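Local coordinates for protein acyltransferase (Actinoplanes teichomyceticus, PDB 4Q38) that transfers long aliphatic acyl groups from acyl-CoA to an amino sugar of glycopeptide antibiotics related to teicoplanin, at residues 32-37 against 107-112; 39-44 against 94-99. All coordinates share one frame; numbering follows the deposited sequence.

Contact 1: 32-37 against 107-112; sequences AAWLTE and KPRGGP. With SO4 (sulfate ion), chain B.
Glu37 and Trp34 of helix 32-41 meet Arg109, Gly111 and Pro112 in a surface contact, where the loop between helices 84-98 and 119-123, in the N-acyltransferase N-terminal domain, crosses beside the helix, away from the substrate pockets. A salt bridge carries its polar half. Arg109 grips the carboxylate end-on with two nitrogens. Arg109 NH1 gives a bond to Glu37 OE1 of 2.8 Å, and Arg109 NH2 gives one to Glu37 OE2, also 2.8 Å. Both oxygens use their syn lone pairs. The two flat groups are nearly coplanar, 27° apart. This bidentate pairing restrains the rotation of both groups. Glu37 reaches the arginine because its chain is extended, with CG anti to the backbone N (chi1 -171°). Its OE2 is shared with Arg99, so two arginines gather round one carboxylate.

The six-membered ring of Trp34 turns its edge to one face of the Arg109 guanidinium, with planes 73° apart. Trp34 CE3 lies 3.5 Å from Arg109 NH1. At the pyrrole end, Trp34 NE1 lies 3.6 Å from Gly111 CA, and Trp34 CD1 packs 3.5 Å from Pro112 CD. A sulfate, probably from the crystallisation liquor, sits beside Arg109 and Lys107, on the side of the guanidinium away from Trp34. Lys107 N donates to its O1 at 2.7 Å, and Arg109 NE is close to its O3. Pro108 between them centres an inverse gamma turn. Trp34 also packs on Ala96 of helix 84-98. The loop is tied back to helix 125-143 by Pro112 O with His126, and to helix 177-184 by Gly111 O with Gln177.

Contact 2: 39-44 against 94-99; sequences DELGPP and HHAIVR
The His95 imidazole is held between Leu41 and Pro44. Leu41 CG lies over one face, 3.8 Å from the ring centroid, and Pro44 CA lies over the opposite face; both are CH-pi contacts. At the edge, His95 ND1 donates to Gly42 O at 2.8 Å. The bond is almost straight at 178°. The oxygen lies in the ring plane, but the donor stands above the carbonyl plane. Ring rotation is thus fixed by one bond and two packed faces. His95 CG is anti to the backbone N (chi1 -166°), and this carries the ring across to the other segment.

The CD1 branch of Leu41 stays over the His95 ring, while the CD2 branch reaches Ala96. Leu41 CD2 approaches Ala96 N at 3.4 Å and packs against Ala96 CB at 3.7 Å. Packing is tight here, since Leu41 CD2 also comes within 3.5 Å of Ala96 CA. The arrangement joins the C-terminal parts of two helices in the helical N-terminal part of the chain. Helix 32-41 ends at Leu41, and Gly42 leaves it with positive phi. The chain then runs through Pro43 and Pro44 over helix 84-98.

Farther out, the guanidinium of Arg99 lays a face against Leu41 CD2. Arg99 NE donates to Ala96 O at 3.1 Å, bent to 138°, while the NH2 of Arg99 belongs to the salt bridge with Glu37. On the Pro44 side, His94 CD2 touches Pro44 CB at 3.8 Å with its ring edge. A hydrogen bond between His94 ND1 and Thr133 OG1 of helix 125-143 anchors the ring.

In the fold
Both contacts use helix 32-41, and their centres are about 10 Å apart. Contact 1 lies at the surface and binds the helix to a loop. Contact 2 is partly buried and binds the helix end and its following turn to helix 84-98. Their chemistry differs accordingly. The 32-37 with 107-112 pair combines a salt bridge with packing of an indole, with an anion nearby. The 39-44 with 94-99 pair relies on apolar packing round one histidine-to-carbonyl bond. Glu37 and Arg99 join the two, and Trp34 of contact 1 packs on Ala96 of contact 2. Both lie away from the coenzyme A and sugar pockets.

Contact 1: 32-37 against 107-112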
ATOM      1  N   ALA A  32      -9.179  20.156   7.447  1.00 41.01           N
ATOM      2  CA  ALA A  32      -8.591  21.370   8.023  1.00 40.81           C
ATOM      3  C   ALA A  32      -7.509  21.104   9.076  1.00 39.57           C
ATOM      4  O   ALA A  32      -6.454  21.752   9.064  1.00 39.92           O
ATOM      5  CB  ALA A  32      -9.682  22.281   8.588  1.00 41.38           C
ATOM      6  N   ALA A  33      -7.775  20.164   9.983  1.00 39.05           N
ATOM      7  CA  ALA A  33      -6.818  19.803  11.038  1.00 38.98           C
ATOM      8  C   ALA A  33      -5.494  19.323  10.446  1.00 38.15           C
ATOM      9  O   ALA A  33      -4.419  19.749  10.873  1.00 38.49           O
ATOM     10  CB  ALA A  33      -7.410  18.740  11.958  1.00 39.50           C
ATOM     11  N   TRP A  34      -5.585  18.441   9.450  1.00 38.52           N
ATOM     12  CA  TRP A  34      -4.412  17.940   8.728  1.00 36.84           C
ATOM     13  C   TRP A  34      -3.643  19.069   8.096  1.00 35.75           C
ATOM     14  O   TRP A  34      -2.417  19.155   8.217  1.00 34.89           O
ATOM     15  CB  TRP A  34      -4.860  16.923   7.678  1.00 36.01           C
ATOM     16  CG  TRP A  34      -3.777  16.439   6.739  1.00 35.08           C
ATOM     17  CD1 TRP A  34      -3.695  16.644   5.361  1.00 35.59           C
ATOM     18  CD2 TRP A  34      -2.598  15.631   7.075  1.00 35.99           C
ATOM     19  NE1 TRP A  34      -2.578  16.044   4.840  1.00 33.88           N
ATOM     20  CE2 TRP A  34      -1.875  15.416   5.811  1.00 34.96           C
ATOM     21  CE3 TRP A  34      -2.082  15.085   8.254  1.00 35.71           C
ATOM     22  CZ2 TRP A  34      -0.694  14.690   5.754  1.00 35.07           C
ATOM     23  CZ3 TRP A  34      -0.888  14.350   8.179  1.00 36.90           C
ATOM     24  CH2 TRP A  34      -0.212  14.162   6.959  1.00 35.07           C
ATOM     25  N   LEU A  35      -4.363  19.962   7.432  1.00 36.96           N
ATOM     26  CA  LEU A  35      -3.746  21.074   6.716  1.00 37.21           C
ATOM     27  C   LEU A  35      -3.095  22.087   7.656  1.00 38.37           C
ATOM     28  O   LEU A  35      -2.040  22.647   7.342  1.00 40.44           O
ATOM     29  CB  LEU A  35      -4.772  21.733   5.795  1.00 36.50           C
ATOM     30  CG  LEU A  35      -5.231  20.828   4.646  1.00 35.93           C
ATOM     31  CD1 LEU A  35      -6.442  21.416   3.941  1.00 37.78           C
ATOM     32  CD2 LEU A  35      -4.103  20.590   3.658  1.00 37.26           C
ATOM     33  N   THR A  36      -3.710  22.295   8.820  1.00 39.56           N
ATOM     34  CA  THR A  36      -3.096  23.108   9.875  1.00 40.94           C
ATOM     35  C   THR A  36      -1.800  22.456  10.342  1.00 39.21           C
ATOM     36  O   THR A  36      -0.770  23.123  10.480  1.00 39.95           O
ATOM     37  CB  THR A  36      -4.061  23.294  11.066  1.00 41.82           C
ATOM     38  OG1 THR A  36      -5.237  23.963  10.605  1.00 43.17           O
ATOM     39  CG2 THR A  36      -3.425  24.119  12.186  1.00 41.01           C
ATOM     40  N   GLU A  37      -1.851  21.146  10.563  1.00 40.48           N
ATOM     41  CA  GLU A  37      -0.659  20.410  10.971  1.00 40.20           C
ATOM     42  C   GLU A  37       0.449  20.564   9.930  1.00 38.39           C
ATOM     43  O   GLU A  37       1.605  20.790  10.284  1.00 37.58           O
ATOM     44  CB  GLU A  37      -0.975  18.933  11.225  1.00 41.77           C
ATOM     45  CG  GLU A  37       0.183  18.165  11.855  1.00 43.87           C
ATOM     46  CD  GLU A  37      -0.091  16.681  12.017  1.00 44.90           C
ATOM     47  OE1 GLU A  37      -1.253  16.248  11.855  1.00 46.59           O
ATOM     48  OE2 GLU A  37       0.870  15.943  12.319  1.00 46.55           O
ATOM     49  N   LYS A 107       1.644   6.568  12.739  1.00 31.57           N
ATOM     50  CA  LYS A 107       0.490   6.173  11.911  1.00 33.14           C
ATOM     51  C   LYS A 107       0.752   6.491  10.431  1.00 31.13           C
ATOM     52  O   LYS A 107       1.474   7.444  10.121  1.00 29.80           O
ATOM     53  CB  LYS A 107      -0.788   6.883  12.375  1.00 36.65           C
ATOM     54  CG  LYS A 107      -1.320   6.426  13.724  1.00 41.52           C
ATOM     55  CD  LYS A 107      -2.418   7.359  14.216  1.00 45.70           C
ATOM     56  CE  LYS A 107      -2.610   7.233  15.723  1.00 48.93           C
ATOM     57  NZ  LYS A 107      -3.595   8.228  16.227  1.00 52.73           N
ATOM     58  N   PRO A 108       0.169   5.694   9.520  1.00 30.37           N
ATOM     59  CA  PRO A 108       0.404   5.851   8.074  1.00 29.13           C
ATOM     60  C   PRO A 108      -0.423   6.977   7.423  1.00 29.75           C
ATOM     61  O   PRO A 108      -1.345   6.706   6.649  1.00 31.52           O
ATOM     62  CB  PRO A 108      -0.023   4.492   7.510  1.00 28.47           C
ATOM     63  CG  PRO A 108      -1.053   3.981   8.472  1.00 29.27           C
ATOM     64  CD  PRO A 108      -0.622   4.480   9.826  1.00 29.36           C
ATOM     65  N   ARG A 109      -0.078   8.227   7.698  1.00 29.20           N
ATOM     66  CA  ARG A 109      -0.888   9.341   7.194  1.00 30.30           C
ATOM     67  C   ARG A 109      -0.308   9.912   5.895  1.00 28.51           C
ATOM     68  O   ARG A 109       0.682  10.636   5.909  1.00 30.65           O
ATOM     69  CB  ARG A 109      -1.078  10.401   8.287  1.00 31.58           C
ATOM     70  CG  ARG A 109      -1.826   9.862   9.508  1.00 35.03           C
ATOM     71  CD  ARG A 109      -2.250  10.969  10.465  1.00 36.34           C
ATOM     72  NE  ARG A 109      -1.100  11.583  11.123  1.00 39.21           N
ATOM     73  CZ  ARG A 109      -1.055  12.843  11.556  1.00 40.77           C
ATOM     74  NH1 ARG A 109      -2.105  13.650  11.412  1.00 40.03           N
ATOM     75  NH2 ARG A 109       0.047  13.296  12.138  1.00 40.32           N
ATOM     76  N   GLY A 110      -0.910   9.547   4.769  1.00 29.04           N
ATOM     77  CA  GLY A 110      -0.427  10.011   3.459  1.00 28.87           C
ATOM     78  C   GLY A 110      -1.120  11.277   2.984  1.00 30.31           C
ATOM     79  O   GLY A 110      -0.726  11.871   1.973  1.00 29.12           O
ATOM     80  N   GLY A 111      -2.156  11.688   3.712  1.00 29.33           N
ATOM     81  CA  GLY A 111      -2.968  12.836   3.313  1.00 29.72           C
ATOM     82  C   GLY A 111      -4.176  12.401   2.503  1.00 29.85           C
ATOM     83  O   GLY A 111      -4.240  11.259   2.045  1.00 29.91           O
ATOM     84  N   PRO A 112      -5.151  13.311   2.316  1.00 29.68           N
ATOM     85  CA  PRO A 112      -6.373  12.968   1.593  1.00 29.78           C
ATOM     86  C   PRO A 112      -6.155  12.860   0.080  1.00 28.92           C
ATOM     87  O   PRO A 112      -5.190  13.422  -0.446  1.00 29.93           O
ATOM     88  CB  PRO A 112      -7.293  14.155   1.893  1.00 30.50           C
ATOM     89  CG  PRO A 112      -6.349  15.297   2.069  1.00 30.16           C
ATOM     90  CD  PRO A 112      -5.171  14.702   2.797  1.00 29.86           C
TER
HETATM   91  S   SO4 B 401       1.223   9.698  14.648  1.00 68.91           S
HETATM   92  O1  SO4 B 401       1.050   8.237  14.763  1.00 68.41           O
HETATM   93  O2  SO4 B 401       0.989  10.339  15.962  1.00 69.43           O
HETATM   94  O3  SO4 B 401       0.244  10.248  13.680  1.00 70.82           O
HETATM   95  O4  SO4 B 401       2.610   9.956  14.202  1.00 69.39           O

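Contact 2: 39-44 against 94-99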
ATOM      1  N   ASP A  39       0.726  23.034   7.797  1.00 38.41           N
ATOM      2  CA  ASP A  39       1.163  24.435   7.840  1.00 39.79           C
ATOM      3  C   ASP A  39       2.219  24.636   8.928  1.00 39.61           C
ATOM      4  O   ASP A  39       3.272  25.225   8.677  1.00 40.96           O
ATOM      5  CB  ASP A  39      -0.027  25.378   8.037  1.00 38.46           C
ATOM      6  CG  ASP A  39       0.358  26.846   7.901  1.00 41.11           C
ATOM      7  OD1 ASP A  39       1.159  27.191   7.010  1.00 40.96           O
ATOM      8  OD2 ASP A  39      -0.143  27.662   8.697  1.00 44.23           O
ATOM      9  N   GLU A  40       1.954  24.114  10.127  1.00 42.56           N
ATOM     10  CA  GLU A  40       2.918  24.217  11.230  1.00 44.33           C
ATOM     11  C   GLU A  40       4.224  23.464  10.967  1.00 44.38           C
ATOM     12  O   GLU A  40       5.300  23.929  11.348  1.00 43.13           O
ATOM     13  CB  GLU A  40       2.284  23.788  12.548  1.00 47.97           C
ATOM     14  CG  GLU A  40       1.634  24.953  13.278  1.00 53.95           C
ATOM     15  CD  GLU A  40       0.323  24.586  13.944  1.00 57.94           C
ATOM     16  OE1 GLU A  40       0.191  23.434  14.417  1.00 59.21           O
ATOM     17  OE2 GLU A  40      -0.575  25.458  13.992  1.00 59.48           O
ATOM     18  N   LEU A  41       4.128  22.312  10.305  1.00 42.97           N
ATOM     19  CA  LEU A  41       5.313  21.554   9.899  1.00 40.86           C
ATOM     20  C   LEU A  41       6.193  22.322   8.911  1.00 40.86           C
ATOM     21  O   LEU A  41       7.420  22.289   9.013  1.00 40.56           O
ATOM     22  CB  LEU A  41       4.898  20.213   9.287  1.00 41.24           C
ATOM     23  CG  LEU A  41       5.990  19.222   8.876  1.00 41.42           C
ATOM     24  CD1 LEU A  41       6.824  18.748  10.063  1.00 40.96           C
ATOM     25  CD2 LEU A  41       5.337  18.045   8.166  1.00 40.22           C
ATOM     26  N   GLY A  42       5.559  22.990   7.945  1.00 39.92           N
ATOM     27  CA  GLY A  42       6.274  23.794   6.953  1.00 40.74           C
ATOM     28  C   GLY A  42       6.931  22.987   5.844  1.00 41.75           C
ATOM     29  O   GLY A  42       6.833  21.754   5.826  1.00 42.90           O
ATOM     30  N   PRO A  43       7.608  23.680   4.906  1.00 41.30           N
ATOM     31  CA  PRO A  43       8.331  23.054   3.800  1.00 41.56           C
ATOM     32  C   PRO A  43       9.508  22.201   4.277  1.00 40.65           C
ATOM     33  O   PRO A  43      10.009  22.420   5.382  1.00 39.50           O
ATOM     34  CB  PRO A  43       8.834  24.257   2.982  1.00 42.63           C
ATOM     35  CG  PRO A  43       8.876  25.387   3.953  1.00 43.57           C
ATOM     36  CD  PRO A  43       7.696  25.153   4.850  1.00 42.85           C
ATOM     37  N   PRO A  44       9.943  21.221   3.456  1.00 40.49           N
ATOM     38  CA  PRO A  44      11.084  20.380   3.825  1.00 41.46           C
ATOM     39  C   PRO A  44      12.404  21.153   3.756  1.00 45.15           C
ATOM     40  O   PRO A  44      12.492  22.156   3.045  1.00 44.18           O
ATOM     41  CB  PRO A  44      11.070  19.295   2.749  1.00 40.02           C
ATOM     42  CG  PRO A  44      10.453  19.967   1.563  1.00 39.63           C
ATOM     43  CD  PRO A  44       9.384  20.835   2.145  1.00 40.33           C
ATOM     44  N   HIS A  94       5.141  15.607   1.509  1.00 30.63           N
ATOM     45  CA  HIS A  94       6.461  14.998   1.445  1.00 30.38           C
ATOM     46  C   HIS A  94       7.150  15.093   2.785  1.00 30.31           C
ATOM     47  O   HIS A  94       7.677  14.100   3.294  1.00 28.39           O
ATOM     48  CB  HIS A  94       7.304  15.650   0.364  1.00 29.97           C
ATOM     49  CG  HIS A  94       8.781  15.370   0.503  1.00 30.44           C
ATOM     50  ND1 HIS A  94       9.344  14.219   0.089  1.00 28.59           N
ATOM     51  CD2 HIS A  94       9.810  16.139   1.049  1.00 30.81           C
ATOM     52  CE1 HIS A  94      10.666  14.248   0.353  1.00 29.30           C
ATOM     53  NE2 HIS A  94      10.951  15.423   0.936  1.00 30.48           N
ATOM     54  N   HIS A  95       7.150  16.292   3.361  1.00 30.73           N
ATOM     55  CA  HIS A  95       7.780  16.540   4.662  1.00 31.59           C
ATOM     56  C   HIS A  95       7.153  15.715   5.768  1.00 30.22           C
ATOM     57  O   HIS A  95       7.864  15.132   6.582  1.00 28.88           O
ATOM     58  CB  HIS A  95       7.737  18.033   4.988  1.00 32.86           C
ATOM     59  CG  HIS A  95       8.640  18.450   6.128  1.00 35.62           C
ATOM     60  ND1 HIS A  95       8.579  19.683   6.683  1.00 36.41           N
ATOM     61  CD2 HIS A  95       9.641  17.756   6.818  1.00 36.03           C
ATOM     62  CE1 HIS A  95       9.494  19.771   7.676  1.00 37.07           C
ATOM     63  NE2 HIS A  95      10.136  18.592   7.760  1.00 37.06           N
ATOM     64  N   ALA A  96       5.824  15.643   5.784  1.00 29.56           N
ATOM     65  CA  ALA A  96       5.091  14.876   6.791  1.00 30.39           C
ATOM     66  C   ALA A  96       5.402  13.381   6.745  1.00 30.52           C
ATOM     67  O   ALA A  96       5.225  12.679   7.741  1.00 30.61           O
ATOM     68  CB  ALA A  96       3.591  15.114   6.663  1.00 29.71           C
ATOM     69  N   ILE A  97       5.860  12.900   5.590  1.00 29.36           N
ATOM     70  CA  ILE A  97       6.290  11.502   5.448  1.00 28.53           C
ATOM     71  C   ILE A  97       7.748  11.292   5.881  1.00 28.99           C
ATOM     72  O   ILE A  97       8.030  10.423   6.723  1.00 28.65           O
ATOM     73  CB  ILE A  97       6.034  10.960   4.019  1.00 28.40           C
ATOM     74  CG1 ILE A  97       4.525  10.961   3.721  1.00 26.68           C
ATOM     75  CG2 ILE A  97       6.608   9.542   3.867  1.00 27.82           C
ATOM     76  CD1 ILE A  97       4.172  10.674   2.275  1.00 28.82           C
ATOM     77  N   VAL A  98       8.669  12.089   5.336  1.00 27.70           N
ATOM     78  CA  VAL A  98      10.103  11.892   5.619  1.00 27.80           C
ATOM     79  C   VAL A  98      10.495  12.174   7.075  1.00 29.03           C
ATOM     80  O   VAL A  98      11.510  11.660   7.552  1.00 28.89           O
ATOM     81  CB  VAL A  98      11.032  12.672   4.667  1.00 29.93           C
ATOM     82  CG1 VAL A  98      10.877  12.161   3.242  1.00 29.57           C
ATOM     83  CG2 VAL A  98      10.778  14.177   4.748  1.00 30.62           C
ATOM     84  N   ARG A  99       9.679  12.962   7.777  1.00 28.54           N
ATOM     85  CA  ARG A  99       9.888  13.207   9.204  1.00 30.88           C
ATOM     86  C   ARG A  99       9.757  11.906  10.011  1.00 31.55           C
ATOM     87  O   ARG A  99      10.266  11.809  11.131  1.00 31.34           O
ATOM     88  CB  ARG A  99       8.907  14.264   9.729  1.00 32.20           C
ATOM     89  CG  ARG A  99       7.462  13.806   9.766  1.00 34.30           C
ATOM     90  CD  ARG A  99       6.550  14.784  10.483  1.00 37.92           C
ATOM     91  NE  ARG A  99       5.139  14.410  10.348  1.00 39.63           N
ATOM     92  CZ  ARG A  99       4.124  15.125  10.832  1.00 43.67           C
ATOM     93  NH1 ARG A  99       4.355  16.255  11.487  1.00 45.66           N
ATOM     94  NH2 ARG A  99       2.871  14.717  10.659  1.00 44.30           N
TER